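Local structure of uncharacterized conserved protein (Methanopyrus kandleri AV19, 2QYA) at residues A4-N9 and L21-L26; V72-L77 and V105-L110. The protein is of unknown function, a member of the DUF424 family whose chain folds into a mixed beta sheet with helices packed on one face and pairs with a second copy. The protein carries 2 engineered substitutions. All coordinates share one frame; numbering follows the deposited sequence.

Interaction 1: A4-N9 and L21-L26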
loop_
_atom_site.group_PDB
_atom_site.type_symbol
_atom_site.label_atom_id
_atom_site.label_comp_id
_atom_site.label_asym_id
_atom_site.label_seq_id
_atom_site.Cartn_x
_atom_site.Cartn_y
_atom_site.Cartn_z
ATOM N N ALA A 4 -22.349 4.109 15.873
ATOM C CA ALA A 4 -22.058 3.480 14.555
ATOM C C ALA A 4 -20.728 4.033 14.002
ATOM O O ALA A 4 -20.704 5.143 13.451
ATOM C CB ALA A 4 -23.166 3.808 13.625
ATOM N N ARG A 5 -19.640 3.286 14.150
ATOM C CA ARG A 5 -18.305 3.852 13.887
ATOM C C ARG A 5 -17.416 3.040 12.938
ATOM O O ARG A 5 -17.348 1.818 12.993
ATOM C CB ARG A 5 -17.526 4.092 15.201
ATOM C CG ARG A 5 -18.068 5.179 16.128
ATOM C CD ARG A 5 -17.629 6.567 15.706
ATOM N NE ARG A 5 -17.940 7.547 16.735
ATOM C CZ ARG A 5 -17.069 8.038 17.619
ATOM N NH1 ARG A 5 -15.788 7.670 17.623
ATOM N NH2 ARG A 5 -17.495 8.914 18.505
ATOM N N VAL A 6 -16.670 3.753 12.117
ATOM C CA VAL A 6 -15.701 3.106 11.252
ATOM C C VAL A 6 -14.258 3.548 11.597
ATOM O O VAL A 6 -14.019 4.724 11.825
ATOM C CB VAL A 6 -16.076 3.417 9.789
ATOM C CG1 VAL A 6 -15.659 4.842 9.419
ATOM C CG2 VAL A 6 -15.497 2.424 8.864
ATOM N N LEU A 7 -13.306 2.611 11.608
ATOM C CA LEU A 7 -11.869 2.937 11.752
ATOM C C LEU A 7 -11.196 3.306 10.416
ATOM O O LEU A 7 -11.262 2.548 9.414
ATOM C CB LEU A 7 -11.118 1.758 12.402
ATOM C CG LEU A 7 -11.728 1.175 13.689
ATOM C CD1 LEU A 7 -11.109 -0.147 14.062
ATOM C CD2 LEU A 7 -11.618 2.179 14.838
ATOM N N LEU A 8 -10.571 4.481 10.379
ATOM C CA LEU A 8 -9.826 4.909 9.199
ATOM C C LEU A 8 -8.339 5.005 9.539
ATOM O O LEU A 8 -7.923 5.698 10.485
ATOM C CB LEU A 8 -10.358 6.223 8.647
ATOM C CG LEU A 8 -9.704 6.873 7.420
ATOM C CD1 LEU A 8 -9.629 5.970 6.177
ATOM C CD2 LEU A 8 -10.491 8.112 7.072
ATOM N N ASN A 9 -7.549 4.269 8.764
ATOM C CA ASN A 9 -6.129 4.188 8.956
ATOM C C ASN A 9 -5.517 4.539 7.613
ATOM O O ASN A 9 -5.702 3.791 6.649
ATOM C CB ASN A 9 -5.777 2.780 9.431
ATOM C CG ASN A 9 -4.270 2.592 9.735
ATOM O OD1 ASN A 9 -3.497 3.556 9.784
ATOM N ND2 ASN A 9 -3.864 1.327 9.924
ATOM N N LEU A 21 -10.145 0.974 5.911
ATOM C CA LEU A 21 -11.365 1.268 6.646
ATOM C C LEU A 21 -11.801 -0.033 7.238
ATOM O O LEU A 21 -11.748 -1.061 6.563
ATOM C CB LEU A 21 -12.452 1.792 5.712
ATOM C CG LEU A 21 -12.286 3.181 5.123
ATOM C CD1 LEU A 21 -12.816 3.190 3.705
ATOM C CD2 LEU A 21 -13.047 4.183 5.959
ATOM N N CYS A 22 -12.220 -0.007 8.494
ATOM C CA CYS A 22 -12.721 -1.218 9.131
ATOM C C CYS A 22 -13.858 -0.845 10.066
ATOM O O CYS A 22 -13.751 0.158 10.790
ATOM C CB CYS A 22 -11.592 -1.879 9.921
ATOM S SG CYS A 22 -11.885 -3.506 10.594
ATOM N N ASP A 23 -14.934 -1.637 10.070
ATOM C CA ASP A 23 -15.975 -1.478 11.102
ATOM C C ASP A 23 -15.352 -1.669 12.489
ATOM O O ASP A 23 -14.611 -2.617 12.735
ATOM C CB ASP A 23 -17.158 -2.444 10.886
ATOM C CG ASP A 23 -17.985 -2.081 9.667
ATOM O OD1 ASP A 23 -17.440 -1.410 8.747
ATOM O OD2 ASP A 23 -19.187 -2.452 9.624
ATOM N N GLU A 24 -15.631 -0.733 13.380
ATOM C CA GLU A 24 -15.049 -0.749 14.709
ATOM C C GLU A 24 -15.391 -2.031 15.447
ATOM O O GLU A 24 -14.511 -2.633 16.059
ATOM C CB GLU A 24 -15.535 0.461 15.484
ATOM C CG GLU A 24 -14.743 0.826 16.711
ATOM C CD GLU A 24 -15.413 1.975 17.434
ATOM O OE1 GLU A 24 -16.560 1.772 17.872
ATOM O OE2 GLU A 24 -14.826 3.071 17.521
ATOM N N ASP A 25 -16.644 -2.481 15.338
ATOM C CA ASP A 25 -17.083 -3.697 16.028
ATOM C C ASP A 25 -16.437 -4.990 15.509
ATOM O O ASP A 25 -16.631 -6.059 16.096
ATOM C CB ASP A 25 -18.622 -3.805 16.045
ATOM C CG ASP A 25 -19.229 -3.918 14.654
ATOM O OD1 ASP A 25 -18.480 -4.016 13.642
ATOM O OD2 ASP A 25 -20.484 -3.914 14.566
ATOM N N LEU A 26 -15.672 -4.880 14.421
ATOM C CA LEU A 26 -14.971 -6.013 13.822
ATOM C C LEU A 26 -13.556 -6.186 14.325
ATOM O O LEU A 26 -12.987 -7.259 14.208
ATOM C CB LEU A 26 -14.912 -5.862 12.307
ATOM C CG LEU A 26 -16.134 -6.092 11.425
ATOM C CD1 LEU A 26 -15.647 -6.046 10.007
ATOM C CD2 LEU A 26 -16.821 -7.426 11.723
#

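Interaction 2: V72-L77 and V105-L110. Engineered in segment 105-110: Met107 (natural residue Ile).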
loop_
_atom_site.group_PDB
_atom_site.type_symbol
_atom_site.label_atom_id
_atom_site.label_comp_id
_atom_site.label_asym_id
_atom_site.label_seq_id
_atom_site.Cartn_x
_atom_site.Cartn_y
_atom_site.Cartn_z
ATOM N N VAL A 72 -3.150 5.217 -4.802
ATOM C CA VAL A 72 -3.994 5.123 -3.612
ATOM C C VAL A 72 -4.631 3.739 -3.618
ATOM O O VAL A 72 -5.374 3.389 -4.552
ATOM C CB VAL A 72 -5.068 6.251 -3.558
ATOM C CG1 VAL A 72 -6.059 6.042 -2.391
ATOM C CG2 VAL A 72 -4.411 7.634 -3.468
ATOM N N ALA A 73 -4.276 2.922 -2.622
ATOM C CA ALA A 73 -4.865 1.599 -2.446
ATOM C C ALA A 73 -5.864 1.708 -1.329
ATOM O O ALA A 73 -5.522 2.220 -0.242
ATOM C CB ALA A 73 -3.781 0.573 -2.107
ATOM N N ILE A 74 -7.100 1.291 -1.595
ATOM C CA ILE A 74 -8.174 1.283 -0.594
ATOM C C ILE A 74 -8.571 -0.147 -0.270
ATOM O O ILE A 74 -8.752 -0.986 -1.161
ATOM C CB ILE A 74 -9.425 2.068 -1.072
ATOM C CG1 ILE A 74 -9.033 3.513 -1.412
ATOM C CG2 ILE A 74 -10.600 1.985 -0.027
ATOM C CD1 ILE A 74 -9.933 4.195 -2.381
ATOM N N ASN A 75 -8.658 -0.415 1.025
ATOM C CA ASN A 75 -9.108 -1.673 1.556
ATOM C C ASN A 75 -10.188 -1.327 2.581
ATOM O O ASN A 75 -9.923 -0.570 3.514
ATOM C CB ASN A 75 -7.976 -2.411 2.273
ATOM C CG ASN A 75 -6.592 -2.053 1.736
ATOM O OD1 ASN A 75 -5.730 -1.609 2.501
ATOM N ND2 ASN A 75 -6.373 -2.235 0.415
ATOM N N ALA A 76 -11.392 -1.866 2.385
ATOM C CA ALA A 76 -12.494 -1.694 3.328
ATOM C C ALA A 76 -13.103 -3.039 3.734
ATOM O O ALA A 76 -13.381 -3.892 2.891
ATOM C CB ALA A 76 -13.538 -0.732 2.755
ATOM N N LEU A 77 -13.231 -3.247 5.039
ATOM C CA LEU A 77 -13.797 -4.443 5.599
ATOM C C LEU A 77 -14.977 -4.105 6.546
ATOM O O LEU A 77 -14.804 -3.407 7.574
ATOM C CB LEU A 77 -12.718 -5.244 6.341
ATOM C CG LEU A 77 -13.155 -6.566 6.994
ATOM C CD1 LEU A 77 -13.442 -7.694 5.959
ATOM C CD2 LEU A 77 -12.150 -7.018 8.085
ATOM N N VAL A 105 -14.030 -4.652 0.106
ATOM C CA VAL A 105 -13.598 -4.096 -1.167
ATOM C C VAL A 105 -12.098 -3.742 -1.124
ATOM O O VAL A 105 -11.585 -3.262 -0.104
ATOM C CB VAL A 105 -14.480 -2.921 -1.667
ATOM C CG1 VAL A 105 -14.162 -1.578 -0.966
ATOM C CG2 VAL A 105 -14.320 -2.782 -3.221
ATOM N N GLN A 106 -11.409 -4.051 -2.230
ATOM C CA GLN A 106 -10.039 -3.603 -2.492
ATOM C C GLN A 106 -9.974 -2.872 -3.849
ATOM O O GLN A 106 -10.494 -3.390 -4.872
ATOM C CB GLN A 106 -9.103 -4.801 -2.450
ATOM C CG GLN A 106 -7.610 -4.447 -2.265
ATOM C CD GLN A 106 -6.890 -5.377 -1.279
ATOM O OE1 GLN A 106 -5.803 -5.066 -0.804
ATOM N NE2 GLN A 106 -7.499 -6.510 -0.973
ATOM N N MET A 107 -9.377 -1.670 -3.846
ATOM C CA MET A 107 -9.258 -0.808 -5.013
ATOM C C MET A 107 -7.826 -0.228 -5.152
ATOM O O MET A 107 -7.187 0.137 -4.160
ATOM C CB MET A 107 -10.175 0.414 -4.934
ATOM C CG MET A 107 -11.595 0.266 -4.411
ATOM S SD MET A 107 -12.364 1.914 -4.495
ATOM C CE MET A 107 -12.234 2.285 -6.224
ATOM N N TYR A 108 -7.342 -0.121 -6.383
ATOM C CA TYR A 108 -6.092 0.561 -6.657
ATOM C C TYR A 108 -6.422 1.698 -7.574
ATOM O O TYR A 108 -7.014 1.493 -8.649
ATOM C CB TYR A 108 -5.083 -0.367 -7.298
ATOM C CG TYR A 108 -4.761 -1.545 -6.410
ATOM C CD1 TYR A 108 -3.824 -1.419 -5.370
ATOM C CD2 TYR A 108 -5.436 -2.758 -6.560
ATOM C CE1 TYR A 108 -3.543 -2.470 -4.522
ATOM C CE2 TYR A 108 -5.146 -3.835 -5.731
ATOM C CZ TYR A 108 -4.200 -3.672 -4.705
ATOM O OH TYR A 108 -3.905 -4.722 -3.869
ATOM N N ILE A 109 -6.087 2.904 -7.135
ATOM C CA ILE A 109 -6.360 4.090 -7.899
ATOM C C ILE A 109 -5.005 4.628 -8.227
ATOM O O ILE A 109 -4.323 5.162 -7.344
ATOM C CB ILE A 109 -7.166 5.097 -7.096
ATOM C CG1 ILE A 109 -8.460 4.447 -6.576
ATOM C CG2 ILE A 109 -7.479 6.351 -7.954
ATOM C CD1 ILE A 109 -9.327 5.361 -5.709
ATOM N N LEU A 110 -4.585 4.453 -9.489
ATOM C CA LEU A 110 -3.271 4.916 -9.926
ATOM C C LEU A 110 -3.304 6.405 -10.247
ATOM O O LEU A 110 -4.361 6.945 -10.519
ATOM C CB LEU A 110 -2.723 4.045 -11.090
ATOM C CG LEU A 110 -2.011 2.778 -10.561
ATOM C CD1 LEU A 110 -2.979 1.692 -10.012
ATOM C CD2 LEU A 110 -1.079 2.190 -11.615
#

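Interaction 1: A4-N9 and L21-L26
Val6, Leu7 and Leu8 pair with Asp23, Cys22 and Leu21 across the open end of the antiparallel beta hairpin made by strands 6-13 and 16-23. Leu7 and Cys22 are a hydrogen-bonded pair, Leu7 N donating a hydrogen bond to Cys22 O (2.6 Å) and Cys22 N donating one to Leu7 O (2.9 Å). The dense part is apolar. On the face of Val6 and Leu8, Leu21 lies alongside Leu8 with its CD2 3.9 Å from Leu8 CD1, and that methyl also faces Val6 CG2; helices 52-66 and 79-87 cover this layer. Asp23, on the same face, turns its carboxylate to the backbone N atoms of Leu80 and Ala81 at the start of helix 79-87. Packing thins toward the solvent side, where the strand has given way to a 3-10 turn and Glu24 N bonds to Arg5 O at 3.1 Å. With CG anti to its own N (chi1 -163°), Glu24 extends beside Arg5 and crosses Leu7 at about a right angle. The two charged ends make no direct contact, but both bond to Ser49 OG. Were Glu24 replaced by alanine, Ser49 would probably lose its carboxylate partner and one side of Leu7 would be uncovered. That side is touched by the Glu24 stem, whose CG lies 3.9 Å from Leu7 CD2.

Interaction 2: V72-L77 and V105-L110
Two neighbouring antiparallel strands of the mixed central sheet, 71-77 and 103-109, meet here over five successive residue pairs, from Val72 with Ile109 to Ala76 with Val105. Three hydrogen-bonded pairs supply six backbone bonds; in the middle one, Ile74 N to Met107 O and Met107 N to Ile74 O are both 2.8 Å. At the intervening positions CA-H groups also approach carbonyl oxygens, as Gln106 CA does Ile74 O.

The face carrying Val72, Ile74, Ala76, Val105, Met107 and Ile109 is apolar. CG1 of Ile74 stands anti to the carbonyl carbon (chi1 -57°), which with an extended chi2 (156°) carries CD1 to two residues of the neighbouring strand: Ile109 CD1 at 3.6 Å and the sulfur SD of Met107 at 3.9 Å. Met107, an engineered replacement for isoleucine, lies alongside Ile74. Beyond them, Ala76 CB rests on Val105 CG1, and helices 52-66 and 79-87 pack over this side.

On the other face, Asn75 and Gln106 run side by side with their amide planes 65° apart. Asn75 ND2 is 3.1 Å from Gln106 OE1, but the angle is too poor for a hydrogen bond; that oxygen is instead bonded to Thr71 OG1 of the second subunit. Ala73 CB lies obliquely against the Tyr108 ring, 3.8 Å from CD1, and the ring packs edge-to-face with Tyr108 of the second subunit. This face thus meets the partner chain, consistent with a dimer packed through its sheet, while the helices on the other make the fold a two-layer alpha/beta sandwich.

Interaction 1 closes before interaction 2 opens along the chain, and their centres lie 15 Å apart in the same mixed sheet. Strand 16-23 of the first contact and strand 71-77 of the second are parallel neighbours, with probable backbone hydrogen bonds from Leu21 N to Asn75 O and from Leu77 N to Leu21 O. Four consecutive strands are thus joined in the order 6-13, 16-23, 71-77, 103-109. Helices 52-66 and 79-87 touch both contacts, spanning the N-terminal hairpin and the later strand pair. Interaction 2 reaches the second subunit through several side chains, whereas in interaction 1 Asn9 alone comes within its reach.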